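Local coordinates for putative rRNA methylase (PDB 3EEY), which binds S-adenosylmethionine and is probably a methyltransferase of the Rossmann-like class, perhaps acting on ribosomal RNA, at residues I90-L101 against L128-I139; I5-Y15 against F172-L182. One frame throughout, in Å; residues are numbered along the deposited sequence.

Contact 1 (I90-L101 against L128-I139). With SAM (S-adenosylmethionine), chain K.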
# COMPACT_ATOMS: atom_id res chain seq x y z
N ILE A 90 -10.71 -1.25 28.03
CA ILE A 90 -11.67 -1.20 26.93
C ILE A 90 -12.46 -2.52 26.89
O ILE A 90 -11.87 -3.60 26.96
CB ILE A 90 -10.95 -0.94 25.56
CG1 ILE A 90 -10.01 0.27 25.68
CG2 ILE A 90 -11.97 -0.72 24.44
CD1 ILE A 90 -8.94 0.36 24.62
N ASP A 91 -13.78 -2.42 26.79
CA ASP A 91 -14.65 -3.60 26.73
C ASP A 91 -15.59 -3.58 25.53
O ASP A 91 -16.21 -4.60 25.20
CB ASP A 91 -15.43 -3.77 28.05
CG ASP A 91 -16.33 -2.58 28.37
OD1 ASP A 91 -16.07 -1.45 27.89
OD2 ASP A 91 -17.31 -2.77 29.13
N CYS A 92 -15.70 -2.42 24.88
CA CYS A 92 -16.51 -2.25 23.67
C CYS A 92 -15.67 -2.58 22.43
O CYS A 92 -14.43 -2.55 22.50
CB CYS A 92 -17.03 -0.81 23.60
SG CYS A 92 -15.71 0.42 23.54
N PRO A 93 -16.32 -2.93 21.30
CA PRO A 93 -15.59 -3.07 20.04
C PRO A 93 -15.04 -1.74 19.49
O PRO A 93 -15.76 -0.74 19.47
CB PRO A 93 -16.64 -3.64 19.07
CG PRO A 93 -17.73 -4.16 19.94
CD PRO A 93 -17.75 -3.26 21.13
N VAL A 94 -13.78 -1.75 19.06
CA VAL A 94 -13.15 -0.55 18.51
C VAL A 94 -13.09 -0.58 16.98
O VAL A 94 -13.04 -1.65 16.37
CB VAL A 94 -11.74 -0.27 19.12
CG1 VAL A 94 -11.81 -0.20 20.63
CG2 VAL A 94 -10.70 -1.31 18.68
N LYS A 95 -13.14 0.61 16.38
CA LYS A 95 -13.08 0.73 14.92
C LYS A 95 -11.65 0.72 14.40
O LYS A 95 -11.37 0.15 13.36
CB LYS A 95 -13.82 1.98 14.45
CG LYS A 95 -14.15 2.02 12.96
CD LYS A 95 -15.19 0.96 12.59
CE LYS A 95 -15.95 1.34 11.32
NZ LYS A 95 -16.85 2.51 11.55
N ALA A 96 -10.75 1.37 15.14
CA ALA A 96 -9.37 1.52 14.69
C ALA A 96 -8.38 1.59 15.83
O ALA A 96 -8.73 2.01 16.93
CB ALA A 96 -9.24 2.74 13.80
N VAL A 97 -7.15 1.15 15.57
CA VAL A 97 -6.05 1.26 16.52
C VAL A 97 -4.82 1.73 15.74
O VAL A 97 -4.52 1.21 14.67
CB VAL A 97 -5.73 -0.07 17.25
CG1 VAL A 97 -4.78 0.15 18.42
CG2 VAL A 97 -6.98 -0.75 17.76
N MET A 98 -4.12 2.73 16.27
CA MET A 98 -2.90 3.21 15.63
C MET A 98 -1.67 2.86 16.46
O MET A 98 -1.61 3.14 17.66
CB MET A 98 -2.97 4.73 15.36
CG MET A 98 -4.10 5.19 14.42
SD MET A 98 -4.10 6.98 14.08
CE MET A 98 -2.98 7.13 12.72
N PHE A 99 -0.70 2.20 15.83
CA PHE A 99 0.61 1.95 16.43
C PHE A 99 1.67 2.74 15.69
O PHE A 99 1.72 2.75 14.45
CB PHE A 99 0.98 0.47 16.35
CG PHE A 99 0.24 -0.39 17.31
CD1 PHE A 99 0.78 -0.67 18.56
CD2 PHE A 99 -0.99 -0.93 16.98
CE1 PHE A 99 0.10 -1.48 19.45
CE2 PHE A 99 -1.67 -1.74 17.86
CZ PHE A 99 -1.14 -2.01 19.10
N ASN A 100 2.53 3.39 16.45
CA ASN A 100 3.68 4.09 15.91
C ASN A 100 4.91 3.63 16.68
O ASN A 100 5.12 4.04 17.81
CB ASN A 100 3.45 5.59 16.05
CG ASN A 100 4.09 6.39 14.95
OD1 ASN A 100 5.27 6.69 15.01
ND2 ASN A 100 3.30 6.75 13.94
N LEU A 101 5.70 2.75 16.07
CA LEU A 101 6.72 1.99 16.80
C LEU A 101 8.10 2.64 16.82
O LEU A 101 8.64 2.98 15.78
CB LEU A 101 6.83 0.58 16.24
CG LEU A 101 5.59 -0.31 16.19
CD1 LEU A 101 6.01 -1.71 15.77
CD2 LEU A 101 4.92 -0.33 17.55
N LEU A 128 -10.09 -6.82 20.06
CA LEU A 128 -10.98 -5.68 20.32
C LEU A 128 -11.61 -5.07 19.07
O LEU A 128 -12.61 -4.37 19.18
CB LEU A 128 -10.23 -4.59 21.10
CG LEU A 128 -10.10 -4.75 22.62
CD1 LEU A 128 -9.11 -3.75 23.18
CD2 LEU A 128 -11.46 -4.61 23.30
N LEU A 129 -11.03 -5.34 17.90
CA LEU A 129 -11.52 -4.80 16.63
C LEU A 129 -12.86 -5.35 16.23
O LEU A 129 -13.09 -6.56 16.31
CB LEU A 129 -10.55 -5.12 15.49
CG LEU A 129 -9.46 -4.15 15.05
CD1 LEU A 129 -8.99 -4.58 13.67
CD2 LEU A 129 -9.95 -2.71 15.02
N VAL A 130 -13.72 -4.45 15.78
CA VAL A 130 -14.98 -4.80 15.15
C VAL A 130 -14.65 -5.30 13.73
O VAL A 130 -13.61 -4.95 13.17
CB VAL A 130 -15.96 -3.57 15.16
CG1 VAL A 130 -15.50 -2.47 14.20
CG2 VAL A 130 -17.39 -3.99 14.86
N THR A 131 -15.50 -6.17 13.17
CA THR A 131 -15.33 -6.59 11.78
C THR A 131 -15.40 -5.38 10.86
O THR A 131 -16.25 -4.51 11.03
CB THR A 131 -16.35 -7.67 11.35
OG1 THR A 131 -17.58 -7.50 12.07
CG2 THR A 131 -15.81 -9.04 11.64
N GLY A 132 -14.47 -5.32 9.91
CA GLY A 132 -14.33 -4.16 9.05
C GLY A 132 -13.55 -3.03 9.70
O GLY A 132 -13.52 -1.92 9.18
N GLY A 133 -12.92 -3.31 10.84
CA GLY A 133 -12.07 -2.35 11.55
C GLY A 133 -10.62 -2.46 11.13
O GLY A 133 -10.25 -3.44 10.51
N ILE A 134 -9.79 -1.47 11.48
CA ILE A 134 -8.41 -1.40 10.99
C ILE A 134 -7.38 -1.13 12.08
O ILE A 134 -7.65 -0.40 13.02
CB ILE A 134 -8.27 -0.39 9.80
CG1 ILE A 134 -6.91 -0.52 9.10
CG2 ILE A 134 -8.49 1.07 10.25
CD1 ILE A 134 -6.97 -0.74 7.62
N ILE A 135 -6.22 -1.76 11.98
CA ILE A 135 -5.06 -1.39 12.77
C ILE A 135 -4.02 -0.91 11.78
O ILE A 135 -3.76 -1.59 10.78
CB ILE A 135 -4.49 -2.58 13.58
CG1 ILE A 135 -5.51 -3.08 14.60
CG2 ILE A 135 -3.17 -2.20 14.29
CD1 ILE A 135 -5.36 -4.54 14.97
N THR A 136 -3.43 0.26 12.03
CA THR A 136 -2.25 0.68 11.28
C THR A 136 -1.02 0.64 12.18
O THR A 136 -1.08 1.00 13.35
CB THR A 136 -2.42 2.09 10.67
OG1 THR A 136 -2.56 3.05 11.72
CG2 THR A 136 -3.64 2.15 9.76
N VAL A 137 0.09 0.14 11.63
CA VAL A 137 1.36 0.04 12.35
C VAL A 137 2.45 0.70 11.51
O VAL A 137 2.83 0.19 10.45
CB VAL A 137 1.74 -1.45 12.64
CG1 VAL A 137 2.91 -1.54 13.61
CG2 VAL A 137 0.56 -2.22 13.18
N VAL A 138 2.93 1.86 11.94
CA VAL A 138 4.09 2.48 11.31
C VAL A 138 5.33 1.96 12.06
O VAL A 138 5.48 2.20 13.25
CB VAL A 138 4.02 4.03 11.30
CG1 VAL A 138 5.21 4.62 10.56
CG2 VAL A 138 2.74 4.50 10.63
N ILE A 139 6.19 1.23 11.36
CA ILE A 139 7.36 0.61 11.97
C ILE A 139 8.60 1.42 11.62
O ILE A 139 8.98 1.52 10.45
CB ILE A 139 7.55 -0.86 11.51
CG1 ILE A 139 6.32 -1.71 11.85
CG2 ILE A 139 8.81 -1.46 12.15
CD1 ILE A 139 6.30 -3.09 11.20
N SAM K . 2.24 8.72 17.63
CA SAM K . 3.33 9.37 18.43
C SAM K . 3.38 10.88 18.20
O SAM K . 4.38 11.56 18.48
OXT SAM K . 2.40 11.47 17.75
CB SAM K . 4.67 8.70 18.17
CG SAM K . 4.88 7.46 19.04
SD SAM K . 6.61 7.19 19.51
CE SAM K . 7.30 6.63 17.93
C5' SAM K . 6.45 5.66 20.47
C4' SAM K . 5.76 5.93 21.82
O4' SAM K . 5.28 4.74 22.40
C3' SAM K . 6.70 6.58 22.83
O3' SAM K . 6.08 7.74 23.34
C2' SAM K . 6.89 5.54 23.91
O2' SAM K . 7.05 6.09 25.20
C1' SAM K . 5.60 4.73 23.78
N9 SAM K . 5.70 3.35 24.30
C8 SAM K . 6.82 2.57 24.45
N7 SAM K . 6.44 1.38 24.97
C5 SAM K . 5.10 1.40 25.15
C6 SAM K . 4.18 0.47 25.65
N6 SAM K . 4.56 -0.73 26.06
N1 SAM K . 2.85 0.82 25.71
C2 SAM K . 2.40 2.06 25.30
N3 SAM K . 3.31 2.96 24.81
C4 SAM K . 4.63 2.64 24.74
O HOH W 1 -0.37 4.06 12.96

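Contact 2 (I5-Y15 against F172-L182)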
# COMPACT_ATOMS: atom_id res chain seq x y z
N ILE A 5 2.54 10.03 -4.02
CA ILE A 5 2.44 8.90 -3.10
C ILE A 5 3.08 9.28 -1.76
O ILE A 5 4.23 9.71 -1.71
CB ILE A 5 3.11 7.63 -3.70
CG1 ILE A 5 2.20 7.02 -4.78
CG2 ILE A 5 3.43 6.62 -2.61
CD1 ILE A 5 2.84 5.90 -5.54
N LYS A 6 2.30 9.15 -0.68
CA LYS A 6 2.74 9.56 0.65
C LYS A 6 3.62 8.50 1.29
O LYS A 6 3.56 7.33 0.93
CB LYS A 6 1.54 9.84 1.56
CG LYS A 6 0.71 11.02 1.14
CD LYS A 6 -0.47 11.24 2.06
CE LYS A 6 -1.45 12.22 1.42
NZ LYS A 6 -2.73 12.35 2.17
N ASN A 7 4.42 8.93 2.26
CA ASN A 7 5.18 7.98 3.07
C ASN A 7 4.27 7.20 4.02
O ASN A 7 3.07 7.49 4.10
CB ASN A 7 6.32 8.68 3.83
CG ASN A 7 5.83 9.71 4.85
OD1 ASN A 7 4.64 9.92 5.04
ND2 ASN A 7 6.78 10.36 5.50
N SER A 8 4.83 6.22 4.72
CA SER A 8 4.07 5.35 5.62
C SER A 8 3.25 6.12 6.65
O SER A 8 2.06 5.86 6.82
CB SER A 8 5.00 4.35 6.29
OG SER A 8 5.55 3.48 5.32
N LEU A 9 3.89 7.08 7.31
CA LEU A 9 3.22 7.96 8.27
C LEU A 9 2.00 8.68 7.69
O LEU A 9 0.94 8.68 8.30
CB LEU A 9 4.20 8.97 8.85
CG LEU A 9 3.70 9.92 9.95
CD1 LEU A 9 3.22 9.18 11.20
CD2 LEU A 9 4.77 10.93 10.30
N GLY A 10 2.15 9.27 6.51
CA GLY A 10 1.05 9.93 5.82
C GLY A 10 -0.05 8.99 5.36
O GLY A 10 -1.23 9.33 5.40
N GLN A 11 0.35 7.79 4.92
CA GLN A 11 -0.57 6.76 4.47
C GLN A 11 -1.41 6.13 5.59
O GLN A 11 -2.58 5.80 5.37
CB GLN A 11 0.18 5.67 3.71
CG GLN A 11 0.57 6.06 2.30
CD GLN A 11 0.98 4.88 1.47
OE1 GLN A 11 0.23 3.91 1.33
NE2 GLN A 11 2.17 4.96 0.90
N SER A 12 -0.82 5.99 6.78
CA SER A 12 -1.55 5.53 7.97
C SER A 12 -2.77 6.41 8.28
O SER A 12 -3.85 5.90 8.54
CB SER A 12 -0.63 5.44 9.19
OG SER A 12 -0.20 6.71 9.64
N HIS A 13 -2.59 7.73 8.20
CA HIS A 13 -3.68 8.68 8.37
C HIS A 13 -4.76 8.55 7.29
O HIS A 13 -5.95 8.63 7.60
CB HIS A 13 -3.12 10.10 8.38
CG HIS A 13 -2.42 10.46 9.65
ND1 HIS A 13 -2.70 11.61 10.35
CD2 HIS A 13 -1.44 9.83 10.34
CE1 HIS A 13 -1.93 11.67 11.42
NE2 HIS A 13 -1.16 10.60 11.44
N ASP A 14 -4.34 8.36 6.04
CA ASP A 14 -5.25 8.13 4.92
C ASP A 14 -6.11 6.87 5.08
O ASP A 14 -7.30 6.89 4.77
CB ASP A 14 -4.49 8.07 3.59
CG ASP A 14 -4.05 9.45 3.09
OD1 ASP A 14 -4.34 10.47 3.75
OD2 ASP A 14 -3.40 9.50 2.03
N TYR A 15 -5.48 5.79 5.54
CA TYR A 15 -6.18 4.54 5.85
C TYR A 15 -7.15 4.67 7.01
O TYR A 15 -8.22 4.06 7.00
CB TYR A 15 -5.19 3.41 6.13
CG TYR A 15 -4.71 2.70 4.89
CD1 TYR A 15 -3.45 2.97 4.34
CD2 TYR A 15 -5.51 1.74 4.26
CE1 TYR A 15 -3.00 2.32 3.19
CE2 TYR A 15 -5.06 1.08 3.11
CZ TYR A 15 -3.82 1.37 2.59
OH TYR A 15 -3.37 0.72 1.45
N PHE A 172 8.89 1.18 0.85
CA PHE A 172 9.60 1.96 -0.16
C PHE A 172 10.98 1.37 -0.38
O PHE A 172 11.88 1.56 0.42
CB PHE A 172 9.65 3.43 0.23
CG PHE A 172 8.28 4.03 0.40
CD1 PHE A 172 7.56 4.49 -0.70
CD2 PHE A 172 7.68 4.08 1.66
CE1 PHE A 172 6.26 5.02 -0.56
CE2 PHE A 172 6.38 4.59 1.82
CZ PHE A 172 5.68 5.06 0.71
N ILE A 173 11.10 0.63 -1.48
CA ILE A 173 12.20 -0.32 -1.64
C ILE A 173 13.45 0.27 -2.29
O ILE A 173 14.50 -0.35 -2.26
CB ILE A 173 11.73 -1.61 -2.40
CG1 ILE A 173 11.26 -1.28 -3.82
CG2 ILE A 173 10.62 -2.30 -1.62
CD1 ILE A 173 10.90 -2.49 -4.68
N ASN A 174 13.32 1.48 -2.85
CA ASN A 174 14.45 2.17 -3.46
C ASN A 174 15.05 3.26 -2.57
O ASN A 174 16.00 3.95 -2.97
CB ASN A 174 14.08 2.72 -4.84
CG ASN A 174 13.24 3.99 -4.76
OD1 ASN A 174 12.37 4.13 -3.90
ND2 ASN A 174 13.47 4.90 -5.70
N GLN A 175 14.49 3.42 -1.37
CA GLN A 175 14.99 4.38 -0.40
C GLN A 175 16.01 3.74 0.53
O GLN A 175 15.84 2.60 0.96
CB GLN A 175 13.85 4.99 0.41
CG GLN A 175 12.96 5.94 -0.37
CD GLN A 175 11.85 6.53 0.48
OE1 GLN A 175 12.02 6.78 1.67
NE2 GLN A 175 10.69 6.77 -0.15
N ALA A 176 17.07 4.48 0.83
CA ALA A 176 18.07 4.06 1.80
C ALA A 176 17.72 4.65 3.17
O ALA A 176 16.77 5.43 3.28
CB ALA A 176 19.46 4.51 1.36
N ASN A 177 18.50 4.26 4.18
CA ASN A 177 18.38 4.77 5.55
C ASN A 177 17.02 4.46 6.18
O ASN A 177 16.32 5.35 6.70
CB ASN A 177 18.77 6.27 5.64
CG ASN A 177 19.06 6.73 7.07
OD1 ASN A 177 19.40 5.94 7.96
ND2 ASN A 177 18.93 8.04 7.30
N CYS A 178 16.65 3.18 6.09
CA CYS A 178 15.49 2.60 6.78
C CYS A 178 14.19 3.41 6.67
O CYS A 178 13.73 3.96 7.68
CB CYS A 178 15.83 2.37 8.25
SG CYS A 178 17.32 1.42 8.46
N PRO A 179 13.61 3.49 5.46
CA PRO A 179 12.34 4.22 5.37
C PRO A 179 11.29 3.46 6.18
O PRO A 179 11.24 2.22 6.14
CB PRO A 179 12.03 4.19 3.87
CG PRO A 179 12.77 3.01 3.34
CD PRO A 179 14.02 2.94 4.15
N PRO A 180 10.49 4.18 6.99
CA PRO A 180 9.45 3.55 7.81
C PRO A 180 8.47 2.69 7.00
O PRO A 180 8.10 3.03 5.88
CB PRO A 180 8.73 4.75 8.45
CG PRO A 180 9.76 5.83 8.46
CD PRO A 180 10.55 5.64 7.20
N ILE A 181 8.08 1.57 7.60
CA ILE A 181 7.21 0.58 6.98
C ILE A 181 5.78 0.70 7.51
O ILE A 181 5.60 0.85 8.70
CB ILE A 181 7.77 -0.82 7.25
CG1 ILE A 181 9.03 -1.05 6.41
CG2 ILE A 181 6.75 -1.92 6.99
CD1 ILE A 181 9.83 -2.26 6.84
N LEU A 182 4.78 0.64 6.62
CA LEU A 182 3.38 0.62 7.04
C LEU A 182 2.74 -0.77 6.95
O LEU A 182 2.72 -1.38 5.89
CB LEU A 182 2.54 1.59 6.20
CG LEU A 182 1.04 1.62 6.50
CD1 LEU A 182 0.72 2.12 7.91
CD2 LEU A 182 0.31 2.43 5.46
O HOH W 2 7.71 5.97 5.17

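Contact 1 (I90-L101 against L128-I139)
Phe99 and Ile135 lie side by side and point the same way from two parallel strands, 96-101 and 133-139, whose axes run 8° apart. Ile135 CG2 reaches the ring at its edge, 3.7 Å from Phe99 CD2. With CG1 beside its own backbone N (chi1 -63°), Ile135 sends that branch back toward Val97 and leaves CG2 for the ring. Farther along the same face, Leu101 CD1 touches two branches of the neighbouring strand, 3.8 Å from Val137 CG1 and 3.9 Å from Ile139 CG1; the Leu101 and Ile139 side chains run alongside each other.

The other face carries Ala96, Met98 and Asn100 beside Ile134, Thr136 and Val138. Met98 CG passes 3.8 Å from Thr136 OG1, and a water donating to Phe99 O is hydrogen-bonded to that OG1 (2.7 Å). The amide of Asn100 turns its ND2 to Val138 CB, whereas its OD1 stands 3.6 Å from the methyl carbon CE of S-adenosylmethionine, the group such a cofactor transfers. Beneath the side chains a parallel ladder starts with Ile134 N to Lys95 O; Val97 and Phe99 each bond the residues flanking their partners, and Leu101 N to Val138 O closes it, nearly straight at 175°.

Before a corner in each chain, Val94 N bonds Leu128 O and Val94 O receives Val130 N. Leu128 CD2 reaches back to Cys92 O (3.7 Å), and its side chain crosses Ile90. A type II turn, Val130 to Gly133, then brings the second chain into the main ladder.

On one flank strand 25-28 pairs with Lys95, Ala96 and Met98. Helix 115-128 packs on Val97, Phe99 and Ile135, while helices 8-19 and 35-44 lie against Met98 and Asn100 on the opposite face, making the three-layered core of a Rossmann-like methyltransferase.

Contact 2 (I5-Y15 against F172-L182)
Ser8, at the start of helix 8-19, makes the direct hydrogen bond of this contact: its OG donates to Pro180 O over 2.6 Å. The hydroxyl stands above the carbonyl plane, 48° out of it. A chi1 of -65° sets OG beside the backbone N, and both turn toward Pro180 O: OG directly, N through a water that accepts from it and donates to that carbonyl. Asn7 is the N-cap of the helix, its OD1 accepting from Gly10 N.

Aromatic packing centres on Phe172, whose ring edge meets the chain leading into the helix. Ile5 CG2 lies in the ring plane, 3.8 Å from Phe172 CE1, and Lys6 O also faces this edge. That carbonyl is held by Gln11 NE2 (2.7 Å), and the Gln11 amide stands almost perpendicular to the ring, at 83°.

Apolar contacts gather on Leu182, whose two branches divide the helix surface between them. CD1 touches Ser12 CB at 3.8 Å; CD2 lies 3.7 Å from Gln11 CB and also reaches the Tyr15 ring obliquely.

Strand 181-187, which starts here, runs between strands 133-139 and 165-172, with helix 8-19 packed across their face. Phe172 continues the sheet by antiparallel pairing with a strand of the second subunit, and Gln168 of that subunit bonds Gln11 NE2.

From the N terminus, the chain enters contact 2 with residues 5-15 and runs through strand 25-28 and several alternating helices and strands before reaching 90-101. Contact 1 closes the short loop: the chain leaves through helix 115-128 and returns at 128-139, a right-handed beta-alpha-beta crossover between neighbouring parallel strands. Only at 172-182 does contact 2 close, so its long loop encloses the whole of contact 1. Their centres are about 19 Å apart, yet they touch: Ile139 N lies 2.7 Å from Ile181 O, a probable hydrogen bond, and Val138 packs on Ser12. Together they tie the sheet's centre to its antiparallel end and the first helix.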